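PDB 6J0B: Pvc2 from Photorhabdus asymbiotica subsp. asymbiotica, which probably builds the contractile sheath around the inner tube of an extracellular, phage-tail-like injection system used to deliver protein. Local coordinates for residues A[42-47]-A[92-97]; A[86-91]-A[109-114]; A[102-107]-A[125-130]; A[68-73]-A[164-169]. One frame throughout, in Å; residues are numbered along the deposited sequence.

Interaction 1 of 4, residues A[42-47]-A[92-97]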
loop_
_atom_site.group_PDB
_atom_site.type_symbol
_atom_site.label_atom_id
_atom_site.label_comp_id
_atom_site.label_asym_id
_atom_site.label_seq_id
_atom_site.Cartn_x
_atom_site.Cartn_y
_atom_site.Cartn_z
ATOM N N SER A 42 -47.083 -37.267 -50.479
ATOM C CA SER A 42 -47.398 -38.167 -51.574
ATOM C C SER A 42 -46.573 -39.441 -51.463
ATOM O O SER A 42 -45.593 -39.513 -50.717
ATOM C CB SER A 42 -47.135 -37.484 -52.916
ATOM O OG SER A 42 -47.128 -38.420 -53.979
ATOM N N GLU A 43 -46.990 -40.459 -52.209
ATOM C CA GLU A 43 -46.201 -41.673 -52.309
ATOM C C GLU A 43 -44.916 -41.415 -53.086
ATOM O O GLU A 43 -44.827 -40.499 -53.909
ATOM C CB GLU A 43 -46.980 -42.779 -53.017
ATOM C CG GLU A 43 -47.875 -43.630 -52.151
ATOM C CD GLU A 43 -48.603 -44.673 -52.974
ATOM O OE1 GLU A 43 -49.557 -45.292 -52.459
ATOM O OE2 GLU A 43 -48.221 -44.869 -54.148
ATOM N N ASP A 44 -43.908 -42.235 -52.785
ATOM C CA ASP A 44 -42.706 -42.430 -53.597
ATOM C C ASP A 44 -41.847 -41.177 -53.736
ATOM O O ASP A 44 -41.106 -41.045 -54.715
ATOM C CB ASP A 44 -43.058 -42.988 -54.980
ATOM C CG ASP A 44 -43.219 -44.494 -54.972
ATOM O OD1 ASP A 44 -42.271 -45.187 -54.549
ATOM O OD2 ASP A 44 -44.292 -44.985 -55.378
ATOM N N ASN A 45 -41.917 -40.250 -52.784
ATOM C CA ASN A 45 -40.877 -39.239 -52.660
ATOM C C ASN A 45 -40.726 -38.844 -51.201
ATOM O O ASN A 45 -41.713 -38.733 -50.468
ATOM C CB ASN A 45 -41.136 -37.995 -53.530
ATOM C CG ASN A 45 -42.593 -37.592 -53.582
ATOM O OD1 ASN A 45 -43.381 -37.919 -52.698
ATOM N ND2 ASN A 45 -42.958 -36.866 -54.631
ATOM N N ALA A 46 -39.478 -38.656 -50.789
ATOM C CA ALA A 46 -39.161 -38.193 -49.449
ATOM C C ALA A 46 -39.227 -36.677 -49.413
ATOM O O ALA A 46 -38.712 -36.005 -50.311
ATOM C CB ALA A 46 -37.769 -38.659 -49.034
ATOM N N ILE A 47 -39.851 -36.141 -48.375
ATOM C CA ILE A 47 -39.975 -34.703 -48.192
ATOM C C ILE A 47 -39.024 -34.322 -47.069
ATOM O O ILE A 47 -39.253 -34.675 -45.906
ATOM C CB ILE A 47 -41.420 -34.285 -47.882
ATOM C CG1 ILE A 47 -42.315 -34.497 -49.106
ATOM C CG2 ILE A 47 -41.480 -32.828 -47.471
ATOM C CD1 ILE A 47 -43.084 -35.802 -49.117
ATOM N N GLU A 92 -39.786 -48.848 -48.791
ATOM C CA GLU A 92 -38.656 -49.691 -49.156
ATOM C C GLU A 92 -37.981 -49.264 -50.452
ATOM O O GLU A 92 -36.959 -49.851 -50.820
ATOM C CB GLU A 92 -39.098 -51.153 -49.267
ATOM C CG GLU A 92 -39.860 -51.497 -50.542
ATOM C CD GLU A 92 -41.316 -51.073 -50.500
ATOM O OE1 GLU A 92 -41.869 -50.733 -51.568
ATOM O OE2 GLU A 92 -41.907 -51.077 -49.400
ATOM N N LYS A 93 -38.519 -48.267 -51.152
ATOM C CA LYS A 93 -37.925 -47.787 -52.391
ATOM C C LYS A 93 -37.138 -46.497 -52.223
ATOM O O LYS A 93 -36.219 -46.242 -53.005
ATOM C CB LYS A 93 -39.011 -47.566 -53.447
ATOM C CG LYS A 93 -39.819 -48.806 -53.775
ATOM C CD LYS A 93 -40.935 -48.496 -54.759
ATOM C CE LYS A 93 -40.388 -47.994 -56.087
ATOM N NZ LYS A 93 -41.470 -47.761 -57.084
ATOM N N ILE A 94 -37.461 -45.689 -51.218
ATOM C CA ILE A 94 -36.897 -44.346 -51.112
ATOM C C ILE A 94 -35.678 -44.320 -50.199
ATOM O O ILE A 94 -34.737 -43.562 -50.444
ATOM C CB ILE A 94 -37.987 -43.369 -50.633
ATOM C CG1 ILE A 94 -39.263 -43.566 -51.444
ATOM C CG2 ILE A 94 -37.529 -41.935 -50.779
ATOM C CD1 ILE A 94 -39.098 -43.275 -52.916
ATOM N N ILE A 95 -35.686 -45.137 -49.141
ATOM C CA ILE A 95 -34.526 -45.205 -48.240
ATOM C C ILE A 95 -33.245 -45.669 -48.930
ATOM O O ILE A 95 -32.175 -45.128 -48.607
ATOM C CB ILE A 95 -34.878 -46.028 -46.991
ATOM C CG1 ILE A 95 -36.169 -45.499 -46.370
ATOM C CG2 ILE A 95 -33.764 -45.985 -45.951
ATOM C CD1 ILE A 95 -36.554 -46.194 -45.096
ATOM N N PRO A 96 -33.252 -46.612 -49.892
ATOM C CA PRO A 96 -32.013 -46.818 -50.663
ATOM C C PRO A 96 -31.611 -45.647 -51.555
ATOM O O PRO A 96 -30.420 -45.522 -51.866
ATOM C CB PRO A 96 -32.321 -48.073 -51.487
ATOM C CG PRO A 96 -33.269 -48.811 -50.676
ATOM C CD PRO A 96 -34.153 -47.773 -50.084
ATOM N N THR A 97 -32.546 -44.783 -51.974
ATOM C CA THR A 97 -32.165 -43.628 -52.789
ATOM C C THR A 97 -31.426 -42.586 -51.963
ATOM O O THR A 97 -30.411 -42.039 -52.408
ATOM C CB THR A 97 -33.387 -42.969 -53.436
ATOM O OG1 THR A 97 -34.233 -42.425 -52.418
ATOM C CG2 THR A 97 -34.178 -43.943 -54.264
#
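Asp44 and Ala46, in the loop that leads into edge strand 47-49, meet Lys93 and Ile94 of the short helix 91-94, at the edge of the mixed sheet of the sheath subunit. Ile94 carries the apolar half of the contact with both of its branches. Its CG2 rests on CB of Ala46 at 3.7 Å, while CD1 ends 3.5 Å from the backbone O of Asp44. With CG2 anti to the backbone N, and CG1 beside that N (chi1 -48°), the forked side chain spans the loop from Asp44 to Ala46; the small Ala46 probably helps the loop lie close to the helix. Val86 of strand 83-87 also packs on Ala46 and Ile94. The polar half is more exposed. Asp44 OD1 sits against the aliphatic part of Lys93, 3.6 Å from CD, and makes a long salt bridge of 3.7 Å to NZ; the bend of the lysine at chi3 (62°) keeps CD, CE and NZ all alongside OD1. A flexible, charged lysine suits this exposed position, where the pairing is probably weak. The contact closes the loop before strand 47-49 onto helix 91-94, beside the outer strands of the alpha/beta sheet.

Interaction 2 of 4, residues A[86-91]-A[109-114]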
loop_
_atom_site.group_PDB
_atom_site.type_symbol
_atom_site.label_atom_id
_atom_site.label_comp_id
_atom_site.label_asym_id
_atom_site.label_seq_id
_atom_site.Cartn_x
_atom_site.Cartn_y
_atom_site.Cartn_z
ATOM N N VAL A 86 -41.320 -40.254 -45.404
ATOM C CA VAL A 86 -41.610 -41.227 -46.449
ATOM C C VAL A 86 -42.845 -42.007 -46.034
ATOM O O VAL A 86 -42.956 -42.424 -44.877
ATOM C CB VAL A 86 -40.418 -42.172 -46.690
ATOM C CG1 VAL A 86 -40.675 -43.073 -47.880
ATOM C CG2 VAL A 86 -39.151 -41.382 -46.906
ATOM N N LYS A 87 -43.778 -42.187 -46.967
ATOM C CA LYS A 87 -44.951 -43.002 -46.688
ATOM C C LYS A 87 -44.561 -44.470 -46.570
ATOM O O LYS A 87 -43.589 -44.928 -47.174
ATOM C CB LYS A 87 -46.012 -42.814 -47.771
ATOM C CG LYS A 87 -47.227 -42.057 -47.273
ATOM C CD LYS A 87 -48.248 -41.817 -48.361
ATOM C CE LYS A 87 -49.407 -40.996 -47.827
ATOM N NZ LYS A 87 -50.399 -40.676 -48.886
ATOM N N THR A 88 -45.339 -45.210 -45.780
ATOM C CA THR A 88 -44.893 -46.509 -45.291
ATOM C C THR A 88 -44.978 -47.619 -46.330
ATOM O O THR A 88 -44.276 -48.625 -46.191
ATOM C CB THR A 88 -45.691 -46.902 -44.042
ATOM O OG1 THR A 88 -45.208 -48.149 -43.533
ATOM C CG2 THR A 88 -47.178 -47.027 -44.351
ATOM N N THR A 89 -45.802 -47.472 -47.367
ATOM C CA THR A 89 -45.914 -48.527 -48.366
ATOM C C THR A 89 -44.885 -48.390 -49.474
ATOM O O THR A 89 -44.456 -49.400 -50.041
ATOM C CB THR A 89 -47.318 -48.548 -48.967
ATOM O OG1 THR A 89 -47.608 -47.272 -49.552
ATOM C CG2 THR A 89 -48.334 -48.859 -47.884
ATOM N N SER A 90 -44.484 -47.162 -49.792
ATOM C CA SER A 90 -43.364 -46.907 -50.683
ATOM C C SER A 90 -42.066 -46.694 -49.922
ATOM O O SER A 90 -41.132 -46.095 -50.462
ATOM C CB SER A 90 -43.655 -45.692 -51.562
ATOM O OG SER A 90 -43.652 -44.505 -50.792
ATOM N N LEU A 91 -41.992 -47.175 -48.680
ATOM C CA LEU A 91 -40.853 -46.873 -47.821
ATOM C C LEU A 91 -39.612 -47.657 -48.225
ATOM O O LEU A 91 -38.491 -47.175 -48.044
ATOM C CB LEU A 91 -41.229 -47.160 -46.366
ATOM C CG LEU A 91 -40.245 -46.871 -45.238
ATOM C CD1 LEU A 91 -40.921 -46.089 -44.137
ATOM C CD2 LEU A 91 -39.704 -48.171 -44.694
ATOM N N GLU A 109 -46.093 -47.075 -36.470
ATOM C CA GLU A 109 -46.355 -47.741 -37.735
ATOM C C GLU A 109 -45.750 -49.135 -37.708
ATOM O O GLU A 109 -44.805 -49.412 -36.967
ATOM C CB GLU A 109 -45.791 -46.939 -38.911
ATOM C CG GLU A 109 -46.639 -45.749 -39.284
ATOM C CD GLU A 109 -47.994 -46.167 -39.808
ATOM O OE1 GLU A 109 -48.065 -46.637 -40.961
ATOM O OE2 GLU A 109 -48.988 -46.044 -39.062
ATOM N N ASP A 110 -46.313 -50.017 -38.530
ATOM C CA ASP A 110 -45.825 -51.387 -38.658
ATOM C C ASP A 110 -44.760 -51.403 -39.746
ATOM O O ASP A 110 -45.072 -51.517 -40.934
ATOM C CB ASP A 110 -46.969 -52.341 -38.985
ATOM C CG ASP A 110 -46.613 -53.796 -38.729
ATOM O OD1 ASP A 110 -47.182 -54.389 -37.788
ATOM O OD2 ASP A 110 -45.765 -54.349 -39.461
ATOM N N ILE A 111 -43.498 -51.285 -39.347
ATOM C CA ILE A 111 -42.391 -51.349 -40.286
ATOM C C ILE A 111 -41.631 -52.667 -40.161
ATOM O O ILE A 111 -40.538 -52.797 -40.699
ATOM C CB ILE A 111 -41.446 -50.145 -40.132
ATOM C CG1 ILE A 111 -40.749 -50.161 -38.771
ATOM C CG2 ILE A 111 -42.207 -48.850 -40.320
ATOM C CD1 ILE A 111 -39.602 -49.174 -38.675
ATOM N N LYS A 112 -42.217 -53.661 -39.483
ATOM C CA LYS A 112 -41.547 -54.941 -39.268
ATOM C C LYS A 112 -41.327 -55.716 -40.559
ATOM O O LYS A 112 -40.425 -56.559 -40.613
ATOM C CB LYS A 112 -42.348 -55.804 -38.294
ATOM C CG LYS A 112 -42.451 -55.245 -36.888
ATOM C CD LYS A 112 -43.197 -56.209 -35.979
ATOM C CE LYS A 112 -43.303 -55.673 -34.564
ATOM N NZ LYS A 112 -44.106 -54.422 -34.499
ATOM N N THR A 113 -42.122 -55.451 -41.595
ATOM C CA THR A 113 -41.877 -56.070 -42.890
ATOM C C THR A 113 -40.683 -55.429 -43.582
ATOM O O THR A 113 -39.820 -56.126 -44.127
ATOM C CB THR A 113 -43.124 -55.962 -43.767
ATOM O OG1 THR A 113 -43.330 -54.594 -44.135
ATOM C CG2 THR A 113 -44.345 -56.463 -43.013
ATOM N N THR A 114 -40.609 -54.096 -43.563
ATOM C CA THR A 114 -39.541 -53.402 -44.271
ATOM C C THR A 114 -38.209 -53.456 -43.535
ATOM O O THR A 114 -37.165 -53.363 -44.183
ATOM C CB THR A 114 -39.919 -51.943 -44.518
ATOM O OG1 THR A 114 -40.171 -51.294 -43.267
ATOM C CG2 THR A 114 -41.158 -51.854 -45.388
#
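Leu91 and Thr114 meet through one methyl: CD2 of the leucine lies 3.5 Å from OG1 of the threonine and 3.8 Å from its CB, the two side chains crossing at about a right angle. The second touch is between Thr88 and Glu109, where CG2 of Thr88 comes within 3.5 Å of OE1 of Glu109. No hydrogen bond spans the two segments, and the contact rests on van der Waals approach. The Thr114 hydroxyl is held by a 3.0 Å hydrogen bond to O of Ile111, three residues back, which helps fix its rotation. Its chi1 of 59° holds OG1 where it can reach that oxygen, and a threonine suits the spot because it satisfies its own hydroxyl while still offering carbon. Glu109 folds at chi2 (-65°), so that its carboxylate turns back to Thr88. Farther out, Ala33 of strand 31-34 touches Leu91, Glu109 and Ile111, and Ile111 also covers Leu104 and Ala106 of strand 103-106. Thr88, just past the end of strand 83-87, still bonds through its backbone to Val34. Segment 86-91 is the end of strand 83-87 and the turn after it, and 109-114 follows strand 103-106; they pack together across Ala33 of the strand between, as connections leaving the C-terminal ends of parallel strands do in an alpha/beta sheet.

Interaction 3 of 4, residues A[102-107]-A[125-130]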
loop_
_atom_site.group_PDB
_atom_site.type_symbol
_atom_site.label_atom_id
_atom_site.label_comp_id
_atom_site.label_asym_id
_atom_site.label_seq_id
_atom_site.Cartn_x
_atom_site.Cartn_y
_atom_site.Cartn_z
ATOM N N THR A 102 -29.569 -42.363 -41.668
ATOM C CA THR A 102 -29.043 -43.303 -40.685
ATOM C C THR A 102 -30.118 -43.975 -39.853
ATOM O O THR A 102 -30.091 -45.196 -39.696
ATOM C CB THR A 102 -28.067 -42.604 -39.736
ATOM O OG1 THR A 102 -28.796 -41.768 -38.838
ATOM C CG2 THR A 102 -27.112 -41.752 -40.503
ATOM N N LEU A 103 -31.054 -43.216 -39.296
ATOM C CA LEU A 103 -32.116 -43.785 -38.481
ATOM C C LEU A 103 -33.329 -44.120 -39.335
ATOM O O LEU A 103 -33.568 -43.508 -40.378
ATOM C CB LEU A 103 -32.540 -42.821 -37.371
ATOM C CG LEU A 103 -31.880 -42.862 -35.996
ATOM C CD1 LEU A 103 -31.849 -44.275 -35.473
ATOM C CD2 LEU A 103 -30.497 -42.284 -36.047
ATOM N N LEU A 104 -34.094 -45.104 -38.879
ATOM C CA LEU A 104 -35.400 -45.428 -39.442
ATOM C C LEU A 104 -36.383 -45.482 -38.283
ATOM O O LEU A 104 -36.297 -46.368 -37.431
ATOM C CB LEU A 104 -35.369 -46.745 -40.212
ATOM C CG LEU A 104 -36.716 -47.325 -40.647
ATOM C CD1 LEU A 104 -37.515 -46.340 -41.485
ATOM C CD2 LEU A 104 -36.504 -48.615 -41.411
ATOM N N VAL A 105 -37.317 -44.540 -38.256
ATOM C CA VAL A 105 -38.192 -44.323 -37.112
ATOM C C VAL A 105 -39.617 -44.659 -37.517
ATOM O O VAL A 105 -40.147 -44.090 -38.477
ATOM C CB VAL A 105 -38.092 -42.881 -36.606
ATOM C CG1 VAL A 105 -39.087 -42.640 -35.497
ATOM C CG2 VAL A 105 -36.693 -42.608 -36.135
ATOM N N ALA A 106 -40.235 -45.583 -36.791
ATOM C CA ALA A 106 -41.662 -45.844 -36.919
ATOM C C ALA A 106 -42.394 -44.962 -35.923
ATOM O O ALA A 106 -42.271 -45.154 -34.709
ATOM C CB ALA A 106 -41.987 -47.310 -36.660
ATOM N N ALA A 107 -43.155 -43.996 -36.427
ATOM C CA ALA A 107 -43.988 -43.161 -35.570
ATOM C C ALA A 107 -45.357 -43.825 -35.466
ATOM O O ALA A 107 -46.347 -43.386 -36.052
ATOM C CB ALA A 107 -44.077 -41.744 -36.117
ATOM N N LEU A 125 -28.199 -48.670 -41.766
ATOM C CA LEU A 125 -29.477 -48.263 -41.200
ATOM C C LEU A 125 -29.678 -48.869 -39.817
ATOM O O LEU A 125 -29.563 -50.083 -39.637
ATOM C CB LEU A 125 -30.621 -48.677 -42.124
ATOM C CG LEU A 125 -31.164 -47.654 -43.123
ATOM C CD1 LEU A 125 -31.672 -46.434 -42.392
ATOM C CD2 LEU A 125 -30.129 -47.263 -44.161
ATOM N N PHE A 126 -29.976 -48.015 -38.843
ATOM C CA PHE A 126 -30.432 -48.420 -37.522
ATOM C C PHE A 126 -31.910 -48.073 -37.415
ATOM O O PHE A 126 -32.345 -47.042 -37.930
ATOM C CB PHE A 126 -29.631 -47.709 -36.428
ATOM C CG PHE A 126 -29.804 -48.300 -35.059
ATOM C CD1 PHE A 126 -28.972 -49.315 -34.621
ATOM C CD2 PHE A 126 -30.783 -47.827 -34.204
ATOM C CE1 PHE A 126 -29.129 -49.858 -33.365
ATOM C CE2 PHE A 126 -30.942 -48.367 -32.949
ATOM C CZ PHE A 126 -30.113 -49.382 -32.531
ATOM N N ALA A 127 -32.689 -48.926 -36.754
ATOM C CA ALA A 127 -34.145 -48.810 -36.796
ATOM C C ALA A 127 -34.735 -48.866 -35.395
ATOM O O ALA A 127 -34.962 -49.952 -34.861
ATOM C CB ALA A 127 -34.750 -49.909 -37.664
ATOM N N VAL A 128 -35.037 -47.710 -34.823
ATOM C CA VAL A 128 -35.705 -47.637 -33.530
ATOM C C VAL A 128 -37.210 -47.600 -33.769
ATOM O O VAL A 128 -37.701 -46.783 -34.555
ATOM C CB VAL A 128 -35.225 -46.414 -32.730
ATOM C CG1 VAL A 128 -34.957 -45.240 -33.647
ATOM C CG2 VAL A 128 -36.221 -46.022 -31.665
ATOM N N PHE A 129 -37.950 -48.500 -33.124
ATOM C CA PHE A 129 -39.405 -48.430 -33.173
ATOM C C PHE A 129 -39.972 -48.680 -31.779
ATOM O O PHE A 129 -39.239 -48.787 -30.794
ATOM C CB PHE A 129 -39.999 -49.383 -34.217
ATOM C CG PHE A 129 -39.236 -50.652 -34.408
ATOM C CD1 PHE A 129 -38.456 -50.834 -35.538
ATOM C CD2 PHE A 129 -39.328 -51.675 -33.490
ATOM C CE1 PHE A 129 -37.765 -52.006 -35.734
ATOM C CE2 PHE A 129 -38.635 -52.848 -33.684
ATOM C CZ PHE A 129 -37.860 -53.014 -34.809
ATOM N N ASP A 130 -41.296 -48.770 -31.711
ATOM C CA ASP A 130 -42.051 -48.632 -30.477
ATOM C C ASP A 130 -42.202 -49.961 -29.753
ATOM O O ASP A 130 -42.020 -51.036 -30.323
ATOM C CB ASP A 130 -43.447 -48.079 -30.760
ATOM C CG ASP A 130 -43.473 -47.128 -31.929
ATOM O OD1 ASP A 130 -42.692 -46.164 -31.927
ATOM O OD2 ASP A 130 -44.281 -47.346 -32.855
#
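Leu103 CD1 and Val128 CG1 meet at 3.7 Å in the apolar centre of two adjacent parallel strands, 103-106 and 126-130, which helix 112-118 joins into a beta-alpha-beta crossover. Leu103 CD1 also lies at the edge of the Phe126 ring, near its plane and 3.9 Å from CD2, and Val105 runs alongside Val128. Tyr180 and Ala177 of helix 172-186, with residues of helix 250-266, help cover this face. On the other face Leu104 lies by Ala127, and CB of Ala106 is 3.8 Å from CB of Phe129; Ile111 packs on Leu104, Ala106 and Phe129, and the small Ala106 probably helps it sit close. The strand axes lie 20° apart, both running the same way. Thr102 O accepts from Phe126 N at 2.9 Å, a nearly straight bond (165°), and Phe126 O accepts from Leu104 N at 2.8 Å, more bent (133°). Asp130 supplies the polar edge: its OD1 and the backbone O of Ala106 are two acceptors 3.0 Å apart. Ser173 OG of helix 172-186 lies within hydrogen-bonding distance of both, and its single proton is probably shared between them. An apolar strand pair that ends in two adjacent buried acceptors needs a donor such as this hydroxyl.

Interaction 4 of 4, residues A[68-73]-A[164-169]; sequences LDVSVR and DWANID
Arg73 reaches from helix 67-77 over the indole of Trp165, and almost every atom of its chain meets the ring. From CB, CG stands anti to the backbone N (chi1 177°) and comes 4.1 Å from CH2 of the tryptophan. The chain stays extended to NE, so CD next passes over the six-membered ring, 4.1 Å from its centroid, in a CH-pi contact. NE follows above the middle of the indole, and CZ lies 4.0 Å from the centroid of the five-membered ring, 24° off its normal, as a cation-pi pair. At the tip NH2 is 3.5 Å from CG of Trp165, and NH1 lies 4.1 Å from CB of Trp165. The guanidinium is stacked flat on the indole, the planes only 6° apart. Arginine suits the place because its methylenes and its delocalised cation both fit an aromatic face; Phe62 forms a further cation-pi contact with the same side chain.

The partner segment 164-169 belongs to the loop between strand 161-163 and helix 172-186, so the stack joins helix 67-77 to the loop before helix 172-186 in the alpha/beta sheath fold. One turn back along the helix, Val70 completes the contact with carbon. Its CB faces CZ3 of Trp165, CG1 touches CB of Ala166 at 3.7 Å, and CG2 meets CD1 of Ile168 at 4.1 Å. The backbone O of Val70 approaches the edge of the indole, 3.5 Å from CH2. A beta-branched valine presents its two methyls to different loop residues, and the small Ala166 probably lets the loop backbone draw near the helix.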
loop_
_atom_site.group_PDB
_atom_site.type_symbol
_atom_site.label_atom_id
_atom_site.label_comp_id
_atom_site.label_asym_id
_atom_site.label_seq_id
_atom_site.Cartn_x
_atom_site.Cartn_y
_atom_site.Cartn_z
ATOM N N LEU A 68 -48.805 -38.372 -36.585
ATOM C CA LEU A 68 -47.594 -37.826 -37.185
ATOM C C LEU A 68 -47.246 -36.462 -36.600
ATOM O O LEU A 68 -46.066 -36.155 -36.399
ATOM C CB LEU A 68 -47.759 -37.735 -38.703
ATOM C CG LEU A 68 -46.624 -37.081 -39.496
ATOM C CD1 LEU A 68 -45.327 -37.849 -39.326
ATOM C CD2 LEU A 68 -46.984 -36.949 -40.964
ATOM N N ASP A 69 -48.260 -35.640 -36.308
ATOM C CA ASP A 69 -48.036 -34.277 -35.825
ATOM C C ASP A 69 -47.374 -34.263 -34.456
ATOM O O ASP A 69 -46.379 -33.564 -34.241
ATOM C CB ASP A 69 -49.361 -33.528 -35.752
ATOM C CG ASP A 69 -49.602 -32.647 -36.941
ATOM O OD1 ASP A 69 -50.158 -31.548 -36.743
ATOM O OD2 ASP A 69 -49.234 -33.044 -38.066
ATOM N N VAL A 70 -47.929 -35.023 -33.510
ATOM C CA VAL A 70 -47.410 -35.024 -32.151
ATOM C C VAL A 70 -46.071 -35.737 -32.064
ATOM O O VAL A 70 -45.299 -35.490 -31.131
ATOM C CB VAL A 70 -48.452 -35.643 -31.200
ATOM C CG1 VAL A 70 -49.758 -34.885 -31.310
ATOM C CG2 VAL A 70 -48.680 -37.112 -31.516
ATOM N N SER A 71 -45.759 -36.594 -33.033
ATOM C CA SER A 71 -44.479 -37.282 -33.054
ATOM C C SER A 71 -43.374 -36.400 -33.615
ATOM O O SER A 71 -42.222 -36.506 -33.185
ATOM C CB SER A 71 -44.605 -38.563 -33.871
ATOM O OG SER A 71 -44.944 -38.275 -35.212
ATOM N N VAL A 72 -43.704 -35.527 -34.565
ATOM C CA VAL A 72 -42.709 -34.637 -35.153
ATOM C C VAL A 72 -42.397 -33.479 -34.209
ATOM O O VAL A 72 -41.239 -33.062 -34.084
ATOM C CB VAL A 72 -43.203 -34.169 -36.538
ATOM C CG1 VAL A 72 -42.410 -32.998 -37.065
ATOM C CG2 VAL A 72 -43.110 -35.310 -37.529
ATOM N N ARG A 73 -43.407 -32.973 -33.493
ATOM C CA ARG A 73 -43.176 -31.893 -32.536
ATOM C C ARG A 73 -42.354 -32.370 -31.347
ATOM O O ARG A 73 -41.485 -31.642 -30.853
ATOM C CB ARG A 73 -44.509 -31.309 -32.066
ATOM C CG ARG A 73 -44.370 -30.218 -31.016
ATOM C CD ARG A 73 -45.685 -29.551 -30.697
ATOM N NE ARG A 73 -45.640 -28.903 -29.393
ATOM C CZ ARG A 73 -46.619 -28.156 -28.896
ATOM N NH1 ARG A 73 -47.722 -27.954 -29.599
ATOM N NH2 ARG A 73 -46.494 -27.611 -27.696
ATOM N N ASP A 164 -49.223 -32.858 -22.361
ATOM C CA ASP A 164 -50.403 -32.035 -22.131
ATOM C C ASP A 164 -50.888 -31.361 -23.407
ATOM O O ASP A 164 -52.085 -31.094 -23.545
ATOM C CB ASP A 164 -50.116 -30.989 -21.054
ATOM C CG ASP A 164 -48.845 -30.210 -21.320
ATOM O OD1 ASP A 164 -48.095 -30.581 -22.248
ATOM O OD2 ASP A 164 -48.592 -29.223 -20.597
ATOM N N TRP A 165 -49.984 -31.083 -24.347
ATOM C CA TRP A 165 -50.398 -30.494 -25.613
ATOM C C TRP A 165 -50.970 -31.541 -26.560
ATOM O O TRP A 165 -51.884 -31.245 -27.336
ATOM C CB TRP A 165 -49.228 -29.761 -26.269
ATOM C CG TRP A 165 -47.906 -30.466 -26.187
ATOM C CD1 TRP A 165 -46.969 -30.334 -25.207
ATOM C CD2 TRP A 165 -47.362 -31.389 -27.137
ATOM N NE1 TRP A 165 -45.883 -31.125 -25.478
ATOM C CE2 TRP A 165 -46.099 -31.782 -26.660
ATOM C CE3 TRP A 165 -47.823 -31.924 -28.342
ATOM C CZ2 TRP A 165 -45.293 -32.685 -27.343
ATOM C CZ3 TRP A 165 -47.022 -32.820 -29.018
ATOM C CH2 TRP A 165 -45.771 -33.188 -28.519
ATOM N N ALA A 166 -50.456 -32.764 -26.506
ATOM C CA ALA A 166 -50.935 -33.828 -27.375
ATOM C C ALA A 166 -52.180 -34.468 -26.783
ATOM O O ALA A 166 -52.211 -34.807 -25.597
ATOM C CB ALA A 166 -49.849 -34.882 -27.578
ATOM N N ASN A 167 -53.206 -34.636 -27.613
ATOM C CA ASN A 167 -54.421 -35.303 -27.163
ATOM C C ASN A 167 -54.206 -36.806 -27.057
ATOM O O ASN A 167 -54.555 -37.425 -26.045
ATOM C CB ASN A 167 -55.568 -34.988 -28.123
ATOM C CG ASN A 167 -56.920 -35.354 -27.557
ATOM O OD1 ASN A 167 -57.135 -35.297 -26.347
ATOM N ND2 ASN A 167 -57.842 -35.732 -28.432
ATOM N N ILE A 168 -53.635 -37.403 -28.098
ATOM C CA ILE A 168 -53.315 -38.824 -28.136
ATOM C C ILE A 168 -51.934 -39.065 -27.545
ATOM O O ILE A 168 -51.174 -38.121 -27.298
ATOM C CB ILE A 168 -53.384 -39.360 -29.571
ATOM C CG1 ILE A 168 -52.389 -38.604 -30.441
ATOM C CG2 ILE A 168 -54.788 -39.215 -30.122
ATOM C CD1 ILE A 168 -52.183 -39.230 -31.769
ATOM N N ASP A 169 -51.606 -40.330 -27.305
ATOM C CA ASP A 169 -50.294 -40.696 -26.797
ATOM C C ASP A 169 -49.263 -40.698 -27.915
ATOM O O ASP A 169 -49.541 -41.114 -29.042
ATOM C CB ASP A 169 -50.350 -42.068 -26.136
ATOM C CG ASP A 169 -51.502 -42.191 -25.175
ATOM O OD1 ASP A 169 -51.753 -41.230 -24.417
ATOM O OD2 ASP A 169 -52.173 -43.239 -25.193
#

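Overall arrangement
Interaction 3 is the core of the set, a buried strand pair of hydrogen bonds and branched apolar residues near the centre of the chain, whereas interaction 1 lies at the surface, with a long salt bridge in place of backbone pairing. Interaction 2 stands between them in burial and place: it touches interaction 1 through Val86 and Ser90, whose hydroxyl probably bonds Asp44 N, and interaction 3 through Ile111, which packs on Ala106 and Phe129. Interactions 2 and 3 both reach the large mixed sheet. Interaction 4, partly buried, holds a different helix and loop by a guanidinium-indole stack and apolar packing, and meets interaction 3 where Ser71 packs on Ala107.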